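Long-range contacts in beta-galactosidase (Trichoderma reesei, PDB 3OGV), which probably hydrolyses terminal non-reducing beta-D-galactose residues from beta-D-galactosides, as a glycoside hydrolase of family 35: residues P211-D216 with S275-Q280; T72-V77 with L112-P117; A217-T222 with Y235-Y240. One frame throughout, in Å; residues are numbered along the deposited sequence.

Interaction 1 (P211-D216 with S275-Q280); sequences PLINND and SLVEFQ. With PTQ (2-phenylethyl 1-thio-beta-D-galactopyranoside), chain E.
Asn-215 and Val-277 mark the closest approach of the two backbones, their CA atoms lying 5.6 Å apart, and the run from Ile-213 to Asn-215 is inclined at 49° to that from Ser-275 to Glu-278. The two segments exchange no backbone hydrogen bonds. In the wall of the TIM barrel, 211-216 instead pairs through its backbone with strand 172-177 on one hand and with the chain leading into strand 236-239 on the other, while 275-280 turns a corner at Val-277 and Glu-278. At this corner the contact changes character, apolar at Val-277 and polar at Glu-278.

On the apolar half, Ile-213 and Val-277 run alongside each other, pointing opposite ways, with CD1 of Ile-213 meeting CG2 of Val-277 at 3.7 Å. CG2 of Val-277 also lies 3.4 Å from the carbonyl O of Asn-214. The other Val-277 branch, CG1, is set anti to the backbone N (chi1 173°) and rests 3.7 Å from CB of Asn-215.

On the polar half, ND2 of Asn-215 donates to OE2 of Glu-278 over 2.9 Å. The acceptor lies close to the amide plane, but the donor reaches OE2 from above the carboxylate, and the bond is bent to 131°. Further bonds fix the amide: OD1 accepts from the backbone N of Glu-180, and ND2 also serves OD1 of Asn-179. OE2 of Glu-278 is gripped as well by Arg-114 and by the thiogalactoside, whose O2 donates to it at 2.8 Å. OE1 of Glu-278 is held by the hydroxyl of Tyr-240 and stands 3.1 Å from the sugar's C1. The carboxylate is thus steadied through both oxygens, with one reading the 2-hydroxyl and the other facing the anomeric carbon, the atom whose bond to a leaving group a galactosidase must break.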
loop_
_atom_site.group_PDB
_atom_site.type_symbol
_atom_site.label_atom_id
_atom_site.label_comp_id
_atom_site.label_asym_id
_atom_site.label_seq_id
_atom_site.Cartn_x
_atom_site.Cartn_y
_atom_site.Cartn_z
ATOM N N PRO A 211 7.330 12.618 -18.938
ATOM C CA PRO A 211 6.900 11.498 -19.772
ATOM C C PRO A 211 5.649 10.805 -19.218
ATOM O O PRO A 211 5.507 10.670 -17.986
ATOM C CB PRO A 211 8.091 10.500 -19.797
ATOM C CG PRO A 211 9.279 11.476 -19.498
ATOM C CD PRO A 211 8.749 12.452 -18.473
ATOM N N LEU A 212 4.858 10.285 -20.147
ATOM C CA LEU A 212 3.675 9.503 -19.812
ATOM C C LEU A 212 3.986 8.040 -19.889
ATOM O O LEU A 212 4.608 7.572 -20.872
ATOM C CB LEU A 212 2.532 9.812 -20.833
ATOM C CG LEU A 212 2.123 11.280 -20.805
ATOM C CD1 LEU A 212 1.029 11.526 -21.900
ATOM C CD2 LEU A 212 1.772 11.887 -19.451
ATOM N N ILE A 213 3.597 7.227 -18.890
ATOM C CA ILE A 213 3.830 5.788 -18.803
ATOM C C ILE A 213 2.532 5.043 -18.516
ATOM O O ILE A 213 1.689 5.653 -17.823
ATOM C CB ILE A 213 4.967 5.479 -17.755
ATOM C CG1 ILE A 213 5.458 4.039 -17.857
ATOM C CG2 ILE A 213 4.513 5.957 -16.343
ATOM C CD1 ILE A 213 6.827 3.864 -17.054
ATOM N N ASN A 214 2.351 3.877 -19.072
ATOM C CA ASN A 214 1.124 3.143 -18.790
ATOM C C ASN A 214 1.395 1.865 -18.017
ATOM O O ASN A 214 2.546 1.564 -17.673
ATOM C CB ASN A 214 0.287 2.926 -20.092
ATOM C CG ASN A 214 0.925 1.997 -21.049
ATOM O OD1 ASN A 214 2.157 1.768 -21.022
ATOM N ND2 ASN A 214 0.169 1.632 -22.069
ATOM N N ASN A 215 0.349 1.050 -17.762
ATOM C CA ASN A 215 0.421 -0.086 -16.863
ATOM C C ASN A 215 -0.482 -1.193 -17.328
ATOM O O ASN A 215 -1.402 -1.618 -16.650
ATOM C CB ASN A 215 0.226 0.299 -15.354
ATOM C CG ASN A 215 -1.240 0.715 -15.071
ATOM O OD1 ASN A 215 -1.833 1.461 -15.867
ATOM N ND2 ASN A 215 -1.723 0.331 -13.904
ATOM N N ASP A 216 -0.205 -1.675 -18.555
ATOM C CA ASP A 216 -1.008 -2.761 -19.146
ATOM C C ASP A 216 -1.014 -3.997 -18.254
ATOM O O ASP A 216 0.057 -4.333 -17.685
ATOM C CB ASP A 216 -0.373 -3.016 -20.560
ATOM C CG ASP A 216 -1.280 -3.562 -21.606
ATOM O OD1 ASP A 216 -2.476 -3.861 -21.370
ATOM O OD2 ASP A 216 -0.741 -3.791 -22.762
ATOM N N SER A 275 9.765 -1.794 -18.327
ATOM C CA SER A 275 9.155 -1.140 -17.195
ATOM C C SER A 275 8.042 -2.024 -16.633
ATOM O O SER A 275 7.071 -2.384 -17.335
ATOM C CB SER A 275 8.558 0.192 -17.618
ATOM O OG SER A 275 9.544 1.066 -18.090
ATOM N N LEU A 276 8.115 -2.372 -15.328
ATOM C CA LEU A 276 7.077 -3.070 -14.605
ATOM C C LEU A 276 6.527 -2.029 -13.672
ATOM O O LEU A 276 7.053 -1.710 -12.568
ATOM C CB LEU A 276 7.667 -4.294 -13.873
ATOM C CG LEU A 276 8.108 -5.400 -14.782
ATOM C CD1 LEU A 276 8.862 -6.479 -13.936
ATOM C CD2 LEU A 276 6.900 -6.048 -15.537
ATOM N N VAL A 277 5.384 -1.399 -14.080
ATOM C CA VAL A 277 4.839 -0.259 -13.420
ATOM C C VAL A 277 4.017 -0.748 -12.177
ATOM O O VAL A 277 3.892 0.074 -11.244
ATOM C CB VAL A 277 3.955 0.570 -14.389
ATOM C CG1 VAL A 277 3.196 1.728 -13.636
ATOM C CG2 VAL A 277 4.942 1.174 -15.361
ATOM N N GLU A 278 3.570 -1.990 -12.141
ATOM C CA GLU A 278 3.117 -2.584 -10.870
ATOM C C GLU A 278 3.654 -3.967 -10.881
ATOM O O GLU A 278 3.386 -4.794 -11.792
ATOM C CB GLU A 278 1.589 -2.655 -10.747
ATOM C CG GLU A 278 0.924 -1.329 -10.792
ATOM C CD GLU A 278 -0.595 -1.556 -10.815
ATOM O OE1 GLU A 278 -1.090 -2.527 -10.282
ATOM O OE2 GLU A 278 -1.259 -0.596 -11.224
ATOM N N PHE A 279 4.390 -4.361 -9.824
ATOM C CA PHE A 279 4.771 -5.745 -9.689
ATOM C C PHE A 279 4.450 -6.185 -8.235
ATOM O O PHE A 279 4.666 -5.396 -7.274
ATOM C CB PHE A 279 6.303 -5.991 -9.960
ATOM C CG PHE A 279 6.605 -7.475 -10.108
ATOM C CD1 PHE A 279 6.317 -8.161 -11.259
ATOM C CD2 PHE A 279 7.053 -8.200 -8.990
ATOM C CE1 PHE A 279 6.555 -9.502 -11.355
ATOM C CE2 PHE A 279 7.250 -9.515 -9.014
ATOM C CZ PHE A 279 6.990 -10.208 -10.181
ATOM N N GLN A 280 3.973 -7.392 -8.105
ATOM C CA GLN A 280 3.438 -7.940 -6.830
ATOM C C GLN A 280 4.308 -7.707 -5.615
ATOM O O GLN A 280 5.490 -8.192 -5.584
ATOM C CB GLN A 280 3.222 -9.415 -7.042
ATOM C CG GLN A 280 2.611 -10.140 -5.907
ATOM C CD GLN A 280 1.753 -11.269 -6.369
ATOM O OE1 GLN A 280 2.049 -11.987 -7.329
ATOM N NE2 GLN A 280 0.634 -11.519 -5.604
HETATM C C1 PTQ E . -3.916 -3.729 -10.709
HETATM O O1 PTQ E . -4.384 -4.647 -9.688
HETATM S S1 PTQ E . -4.489 -4.442 -12.308
HETATM C C2 PTQ E . -4.446 -2.342 -10.570
HETATM O O2 PTQ E . -3.902 -1.461 -11.512
HETATM C C3 PTQ E . -4.307 -1.779 -9.155
HETATM O O3 PTQ E . -5.042 -0.599 -9.028
HETATM C C4 PTQ E . -4.698 -2.820 -8.124
HETATM O O4 PTQ E . -6.149 -2.966 -8.249
HETATM C C5 PTQ E . -4.045 -4.145 -8.304
HETATM O O5 PTQ E . -4.198 -4.945 -6.091
HETATM C C6 PTQ E . -4.451 -5.334 -7.498
HETATM C C7 PTQ E . -3.625 -6.032 -12.317
HETATM C C8 PTQ E . -4.126 -6.975 -13.380
HETATM C C9 PTQ E . -3.436 -8.279 -13.331
HETATM C C10 PTQ E . -3.945 -9.302 -12.539
HETATM C C11 PTQ E . -3.222 -10.511 -12.470
HETATM C C12 PTQ E . -2.012 -10.651 -13.186
HETATM C C13 PTQ E . -1.537 -9.594 -13.923
HETATM C C14 PTQ E . -2.191 -8.429 -13.959
#

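Interaction 2 (T72-V77 with L112-P117); sequences TVSFYV and LARPGP. With PTQ (2-phenylethyl 1-thio-beta-D-galactopyranoside), chain E.
Tyr-76 carries the guanidinium of Arg-114 flat over one face of its ring, the centres 4.0 Å apart and the planes 17° from parallel, with NH2 of Arg-114 3.1 Å from CZ of Tyr-76. At the ring's far end OH of Tyr-76 accepts from O3 of the bound galactoside over 2.8 Å, and Asn-179 holds it too. A leucine in place of Tyr-76 would probably leave O3 without this acceptor and Asn-179 without its hydroxyl partner, and let the guanidinium tilt, its flat partner gone.

The next shell fixes the arginine. Its chain bends at chi3 (-58°) to fold the guanidinium back over the ring, where Glu-46 takes NH2 in a salt bridge and Gln-176 accepts from NH1. Glu-46 also bonds Ser-74 OG, so one carboxylate positions both side chains.

Behind lies the parallel pairing of strands 72-76 and 112-116: Leu-112 N donates to Val-73 O, Phe-75 N to Leu-112 O, and Arg-114 N to Phe-75 O at 2.8 Å. Val-77 N adds a weak bond to Arg-114 O. On the outer face, CA of Ala-113 sits over the Phe-75 ring, 4.0 Å from its centroid.

Strand 38-47 flanks 72-76, strand 172-177 flanks 110-116, and helix 144-163 packs against Val-77 and Ala-113 from outside the barrel.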
loop_
_atom_site.group_PDB
_atom_site.type_symbol
_atom_site.label_atom_id
_atom_site.label_comp_id
_atom_site.label_asym_id
_atom_site.label_seq_id
_atom_site.Cartn_x
_atom_site.Cartn_y
_atom_site.Cartn_z
ATOM N N THR A 72 12.164 6.255 -5.751
ATOM C CA THR A 72 10.866 6.780 -6.267
ATOM C C THR A 72 9.762 6.119 -5.444
ATOM O O THR A 72 9.874 5.046 -4.898
ATOM C CB THR A 72 10.793 6.354 -7.755
ATOM O OG1 THR A 72 11.899 6.926 -8.449
ATOM C CG2 THR A 72 9.518 6.823 -8.432
ATOM N N VAL A 73 8.636 6.883 -5.430
ATOM C CA VAL A 73 7.304 6.402 -4.952
ATOM C C VAL A 73 6.269 6.677 -6.079
ATOM O O VAL A 73 6.310 7.739 -6.674
ATOM C CB VAL A 73 6.973 7.101 -3.604
ATOM C CG1 VAL A 73 5.434 7.066 -3.270
ATOM C CG2 VAL A 73 7.755 6.399 -2.460
ATOM N N SER A 74 5.438 5.667 -6.198
ATOM C CA SER A 74 4.283 5.782 -7.100
ATOM C C SER A 74 3.024 5.966 -6.280
ATOM O O SER A 74 2.875 5.262 -5.270
ATOM C CB SER A 74 4.280 4.525 -7.983
ATOM O OG SER A 74 3.055 4.387 -8.720
ATOM N N PHE A 75 2.097 6.856 -6.707
ATOM C CA PHE A 75 0.898 7.065 -5.927
ATOM C C PHE A 75 -0.304 7.275 -6.782
ATOM O O PHE A 75 -0.229 7.873 -7.863
ATOM C CB PHE A 75 1.054 8.305 -4.993
ATOM C CG PHE A 75 1.127 9.627 -5.706
ATOM C CD1 PHE A 75 2.305 10.139 -6.245
ATOM C CD2 PHE A 75 -0.036 10.489 -5.714
ATOM C CE1 PHE A 75 2.353 11.370 -6.879
ATOM C CE2 PHE A 75 0.036 11.717 -6.379
ATOM C CZ PHE A 75 1.219 12.206 -6.948
ATOM N N TYR A 76 -1.431 6.775 -6.305
ATOM C CA TYR A 76 -2.777 7.137 -6.830
ATOM C C TYR A 76 -3.312 8.347 -6.199
ATOM O O TYR A 76 -3.032 8.675 -5.007
ATOM C CB TYR A 76 -3.747 5.971 -6.670
ATOM C CG TYR A 76 -3.587 4.778 -7.568
ATOM C CD1 TYR A 76 -3.435 4.917 -8.996
ATOM C CD2 TYR A 76 -3.731 3.471 -7.116
ATOM C CE1 TYR A 76 -3.379 3.776 -9.804
ATOM C CE2 TYR A 76 -3.697 2.356 -7.871
ATOM C CZ TYR A 76 -3.509 2.548 -9.276
ATOM O OH TYR A 76 -3.428 1.410 -10.022
ATOM N N VAL A 77 -4.283 9.013 -6.877
ATOM C CA VAL A 77 -5.204 9.993 -6.288
ATOM C C VAL A 77 -6.625 9.458 -6.489
ATOM O O VAL A 77 -6.928 8.900 -7.553
ATOM C CB VAL A 77 -5.105 11.332 -6.978
ATOM C CG1 VAL A 77 -6.002 12.366 -6.363
ATOM C CG2 VAL A 77 -3.590 11.828 -6.925
ATOM N N LEU A 112 6.109 9.065 -9.221
ATOM C CA LEU A 112 5.291 8.692 -10.371
ATOM C C LEU A 112 3.816 8.973 -9.963
ATOM O O LEU A 112 3.320 8.288 -9.035
ATOM C CB LEU A 112 5.517 7.202 -10.677
ATOM C CG LEU A 112 4.385 6.493 -11.508
ATOM C CD1 LEU A 112 4.041 7.238 -12.791
ATOM C CD2 LEU A 112 4.888 5.070 -11.868
ATOM N N ALA A 113 3.229 9.978 -10.590
ATOM C CA ALA A 113 1.823 10.354 -10.223
ATOM C C ALA A 113 0.819 9.603 -11.082
ATOM O O ALA A 113 0.995 9.566 -12.351
ATOM C CB ALA A 113 1.691 11.825 -10.510
ATOM N N ARG A 114 -0.174 9.017 -10.455
ATOM C CA ARG A 114 -1.140 8.154 -11.156
ATOM C C ARG A 114 -2.557 8.649 -10.736
ATOM O O ARG A 114 -3.190 7.994 -9.859
ATOM C CB ARG A 114 -0.933 6.653 -10.869
ATOM C CG ARG A 114 0.597 6.296 -10.953
ATOM C CD ARG A 114 0.838 4.843 -11.134
ATOM N NE ARG A 114 0.285 3.965 -10.113
ATOM C CZ ARG A 114 -0.111 2.730 -10.296
ATOM N NH1 ARG A 114 -0.314 2.173 -11.498
ATOM N NH2 ARG A 114 -0.459 1.952 -9.233
ATOM N N PRO A 115 -3.057 9.746 -11.311
ATOM C CA PRO A 115 -4.314 10.337 -10.801
ATOM C C PRO A 115 -5.580 9.715 -11.400
ATOM O O PRO A 115 -6.680 10.262 -11.063
ATOM C CB PRO A 115 -4.145 11.840 -11.107
ATOM C CG PRO A 115 -3.377 11.827 -12.390
ATOM C CD PRO A 115 -2.378 10.642 -12.249
ATOM N N GLY A 116 -5.482 8.741 -12.282
ATOM C CA GLY A 116 -6.696 8.153 -12.861
ATOM C C GLY A 116 -7.068 8.882 -14.143
ATOM O O GLY A 116 -6.264 9.122 -15.029
ATOM N N PRO A 117 -8.372 9.282 -14.332
ATOM C CA PRO A 117 -9.441 9.317 -13.328
ATOM C C PRO A 117 -9.793 8.013 -12.732
ATOM O O PRO A 117 -10.173 7.980 -11.536
ATOM C CB PRO A 117 -10.621 9.917 -14.142
ATOM C CG PRO A 117 -10.111 10.591 -15.219
ATOM C CD PRO A 117 -8.765 10.013 -15.588
HETATM C C1 PTQ E . -3.916 -3.729 -10.709
HETATM O O1 PTQ E . -4.384 -4.647 -9.688
HETATM S S1 PTQ E . -4.489 -4.442 -12.308
HETATM C C2 PTQ E . -4.446 -2.342 -10.570
HETATM O O2 PTQ E . -3.902 -1.461 -11.512
HETATM C C3 PTQ E . -4.307 -1.779 -9.155
HETATM O O3 PTQ E . -5.042 -0.599 -9.028
HETATM C C4 PTQ E . -4.698 -2.820 -8.124
HETATM O O4 PTQ E . -6.149 -2.966 -8.249
HETATM C C5 PTQ E . -4.045 -4.145 -8.304
HETATM O O5 PTQ E . -4.198 -4.945 -6.091
HETATM C C6 PTQ E . -4.451 -5.334 -7.498
HETATM C C7 PTQ E . -3.625 -6.032 -12.317
HETATM C C8 PTQ E . -4.126 -6.975 -13.380
HETATM C C9 PTQ E . -3.436 -8.279 -13.331
HETATM C C10 PTQ E . -3.945 -9.302 -12.539
HETATM C C11 PTQ E . -3.222 -10.511 -12.470
HETATM C C12 PTQ E . -2.012 -10.651 -13.186
HETATM C C13 PTQ E . -1.537 -9.594 -13.923
HETATM C C14 PTQ E . -2.191 -8.429 -13.959
HETATM O O HOH W 1 -9.423 8.231 -8.817
#

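Interaction 3 (A217-T222 with Y235-Y240); sequences AFPGGT and YGHDGY. With PTQ (2-phenylethyl 1-thio-beta-D-galactopyranoside), chain E.
CA of Ala-217 and CA of Asp-238 stand 5.1 Å apart where the loop 217-222 leans over strand 236-239 of the TIM barrel, and the loop then curls through an inverse gamma turn centred on Pro-219. Gly-220 N donates back to Phe-218 O at 2.7 Å across that turn, which delivers the proline to His-237 and Gly-221 to Tyr-235.

Pro-219 meets the imidazole from above: its CG lies over one face of the ring, offset toward the rim, 3.8 Å from NE2 of His-237. This is a CH-pi contact, with CG only 15° off the ring normal. Trp-261 of helix 261-268 meets the same imidazole edge-to-face and also touches the proline, so the ring is packed between loop and helix.

Tyr-235 extends with CG anti to its backbone nitrogen (chi1 176°), and this carries the hydroxyl up to Gly-221. Gly-221 N donates to Tyr-235 OH over 3.0 Å at a fairly straight 155°, while the same hydroxyl is bonded to OD2 of Asp-216. Thr-222 O approaches the ring edge in plane, 3.5 Å from CE1 of Tyr-235. Positive phi at Gly-221 lets the chain turn here.

Toward the active site, Ala-217 and Tyr-240 both touch the aglycone of the bound thiogalactoside: CB of Ala-217 is 3.9 Å from C8 of the ligand, and the Tyr-240 ring lies obliquely beside C7. On the strand beside them, Asp-238 O accepts twice, from ND1 of His-237 at 3.0 Å and from a water that also donates to Ala-217 O.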
loop_
_atom_site.group_PDB
_atom_site.type_symbol
_atom_site.label_atom_id
_atom_site.label_comp_id
_atom_site.label_asym_id
_atom_site.label_seq_id
_atom_site.Cartn_x
_atom_site.Cartn_y
_atom_site.Cartn_z
ATOM N N ALA A 217 -2.096 -4.760 -18.144
ATOM C CA ALA A 217 -2.139 -5.907 -17.278
ATOM C C ALA A 217 -1.149 -6.960 -17.630
ATOM O O ALA A 217 -0.695 -7.697 -16.736
ATOM C CB ALA A 217 -3.563 -6.511 -17.226
ATOM N N PHE A 218 -0.864 -7.084 -18.925
ATOM C CA PHE A 218 0.047 -8.069 -19.444
ATOM C C PHE A 218 0.646 -7.409 -20.681
ATOM O O PHE A 218 0.260 -6.325 -21.080
ATOM C CB PHE A 218 -0.713 -9.392 -19.788
ATOM C CG PHE A 218 -1.748 -9.229 -20.874
ATOM C CD1 PHE A 218 -2.966 -8.673 -20.564
ATOM C CD2 PHE A 218 -1.461 -9.545 -22.212
ATOM C CE1 PHE A 218 -3.972 -8.393 -21.623
ATOM C CE2 PHE A 218 -2.433 -9.322 -23.237
ATOM C CZ PHE A 218 -3.637 -8.714 -22.909
ATOM N N PRO A 219 1.635 -8.068 -21.331
ATOM C CA PRO A 219 2.273 -7.402 -22.476
ATOM C C PRO A 219 1.371 -7.555 -23.737
ATOM O O PRO A 219 1.596 -8.357 -24.596
ATOM C CB PRO A 219 3.610 -8.209 -22.630
ATOM C CG PRO A 219 3.718 -9.078 -21.381
ATOM C CD PRO A 219 2.371 -9.262 -20.877
ATOM N N GLY A 220 0.274 -6.791 -23.752
ATOM C CA GLY A 220 -0.699 -6.756 -24.831
ATOM C C GLY A 220 -0.316 -5.691 -25.845
ATOM O O GLY A 220 -0.948 -5.699 -26.954
ATOM N N GLY A 221 0.599 -4.799 -25.568
ATOM C CA GLY A 221 0.948 -3.712 -26.461
ATOM C C GLY A 221 0.029 -2.516 -26.476
ATOM O O GLY A 221 0.222 -1.612 -27.320
ATOM N N THR A 222 -1.008 -2.492 -25.627
ATOM C CA THR A 222 -1.922 -1.342 -25.753
ATOM C C THR A 222 -1.276 -0.048 -25.395
ATOM O O THR A 222 -0.633 0.050 -24.303
ATOM C CB THR A 222 -3.160 -1.623 -24.834
ATOM O OG1 THR A 222 -3.780 -2.807 -25.335
ATOM C CG2 THR A 222 -4.148 -0.452 -24.892
ATOM N N TYR A 235 6.173 2.381 -22.606
ATOM C CA TYR A 235 5.204 1.306 -22.427
ATOM C C TYR A 235 5.506 0.566 -21.116
ATOM O O TYR A 235 6.662 0.111 -20.918
ATOM C CB TYR A 235 5.297 0.285 -23.617
ATOM C CG TYR A 235 4.392 -0.902 -23.441
ATOM C CD1 TYR A 235 3.007 -0.710 -23.614
ATOM C CD2 TYR A 235 4.895 -2.150 -23.135
ATOM C CE1 TYR A 235 2.145 -1.805 -23.399
ATOM C CE2 TYR A 235 4.068 -3.239 -22.920
ATOM C CZ TYR A 235 2.635 -3.040 -23.087
ATOM O OH TYR A 235 1.842 -4.147 -22.899
ATOM N N GLY A 236 4.529 0.401 -20.253
ATOM C CA GLY A 236 4.686 -0.267 -18.995
ATOM C C GLY A 236 3.725 -1.401 -18.887
ATOM O O GLY A 236 2.563 -1.294 -19.453
ATOM N N HIS A 237 4.007 -2.479 -18.123
ATOM C CA HIS A 237 3.028 -3.463 -17.844
ATOM C C HIS A 237 3.153 -3.952 -16.404
ATOM O O HIS A 237 4.095 -3.529 -15.675
ATOM C CB HIS A 237 2.946 -4.605 -18.876
ATOM C CG HIS A 237 4.106 -5.581 -18.851
ATOM N ND1 HIS A 237 4.178 -6.649 -17.956
ATOM C CD2 HIS A 237 5.170 -5.710 -19.704
ATOM C CE1 HIS A 237 5.291 -7.360 -18.242
ATOM N NE2 HIS A 237 5.911 -6.806 -19.288
ATOM N N ASP A 238 2.275 -4.877 -16.038
ATOM C CA ASP A 238 2.173 -5.282 -14.620
ATOM C C ASP A 238 2.586 -6.736 -14.494
ATOM O O ASP A 238 2.756 -7.475 -15.477
ATOM C CB ASP A 238 0.679 -5.135 -14.181
ATOM C CG ASP A 238 0.193 -3.739 -14.368
ATOM O OD1 ASP A 238 0.942 -2.765 -14.348
ATOM O OD2 ASP A 238 -1.069 -3.697 -14.801
ATOM N N GLY A 239 2.685 -7.212 -13.228
ATOM C CA GLY A 239 2.914 -8.583 -12.959
ATOM C C GLY A 239 2.424 -8.956 -11.570
ATOM O O GLY A 239 2.912 -8.391 -10.620
ATOM N N TYR A 240 1.518 -9.929 -11.518
ATOM C CA TYR A 240 1.074 -10.478 -10.240
ATOM C C TYR A 240 1.061 -11.988 -10.389
ATOM O O TYR A 240 0.007 -12.654 -10.472
ATOM C CB TYR A 240 -0.315 -9.926 -9.835
ATOM C CG TYR A 240 -0.304 -8.471 -9.523
ATOM C CD1 TYR A 240 -0.514 -7.518 -10.506
ATOM C CD2 TYR A 240 -0.019 -8.030 -8.233
ATOM C CE1 TYR A 240 -0.519 -6.146 -10.200
ATOM C CE2 TYR A 240 -0.102 -6.669 -7.892
ATOM C CZ TYR A 240 -0.308 -5.726 -8.910
ATOM O OH TYR A 240 -0.346 -4.396 -8.540
HETATM C C1 PTQ E . -3.916 -3.729 -10.709
HETATM O O1 PTQ E . -4.384 -4.647 -9.688
HETATM S S1 PTQ E . -4.489 -4.442 -12.308
HETATM C C2 PTQ E . -4.446 -2.342 -10.570
HETATM O O2 PTQ E . -3.902 -1.461 -11.512
HETATM C C3 PTQ E . -4.307 -1.779 -9.155
HETATM O O3 PTQ E . -5.042 -0.599 -9.028
HETATM C C4 PTQ E . -4.698 -2.820 -8.124
HETATM O O4 PTQ E . -6.149 -2.966 -8.249
HETATM C C5 PTQ E . -4.045 -4.145 -8.304
HETATM O O5 PTQ E . -4.198 -4.945 -6.091
HETATM C C6 PTQ E . -4.451 -5.334 -7.498
HETATM C C7 PTQ E . -3.625 -6.032 -12.317
HETATM C C8 PTQ E . -4.126 -6.975 -13.380
HETATM C C9 PTQ E . -3.436 -8.279 -13.331
HETATM C C10 PTQ E . -3.945 -9.302 -12.539
HETATM C C11 PTQ E . -3.222 -10.511 -12.470
HETATM C C12 PTQ E . -2.012 -10.651 -13.186
HETATM C C13 PTQ E . -1.537 -9.594 -13.923
HETATM C C14 PTQ E . -2.191 -8.429 -13.959
HETATM O O HOH W 2 1.256 -9.653 -16.392
#

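All three contacts reach one curled sheet, the barrel of the family 35 domain, and converge on one ligand. Along the chain interaction 2 is complete before interaction 1 opens, whereas interaction 3 falls wholly between the two segments of interaction 1. Centres of 1 and 3 are about 7 Å apart, with strands 236-239 and 275-280 adjacent in the sheet; those of 1 and 2 are about 11 Å apart. Interactions 2 and 3, with centres about 17 Å apart, do not touch. Interaction 1 links them through Glu-278, which reaches Arg-114 and Tyr-240. Distant parts of the sequence thus build a single galactose pocket, sugar and aglycone sides together.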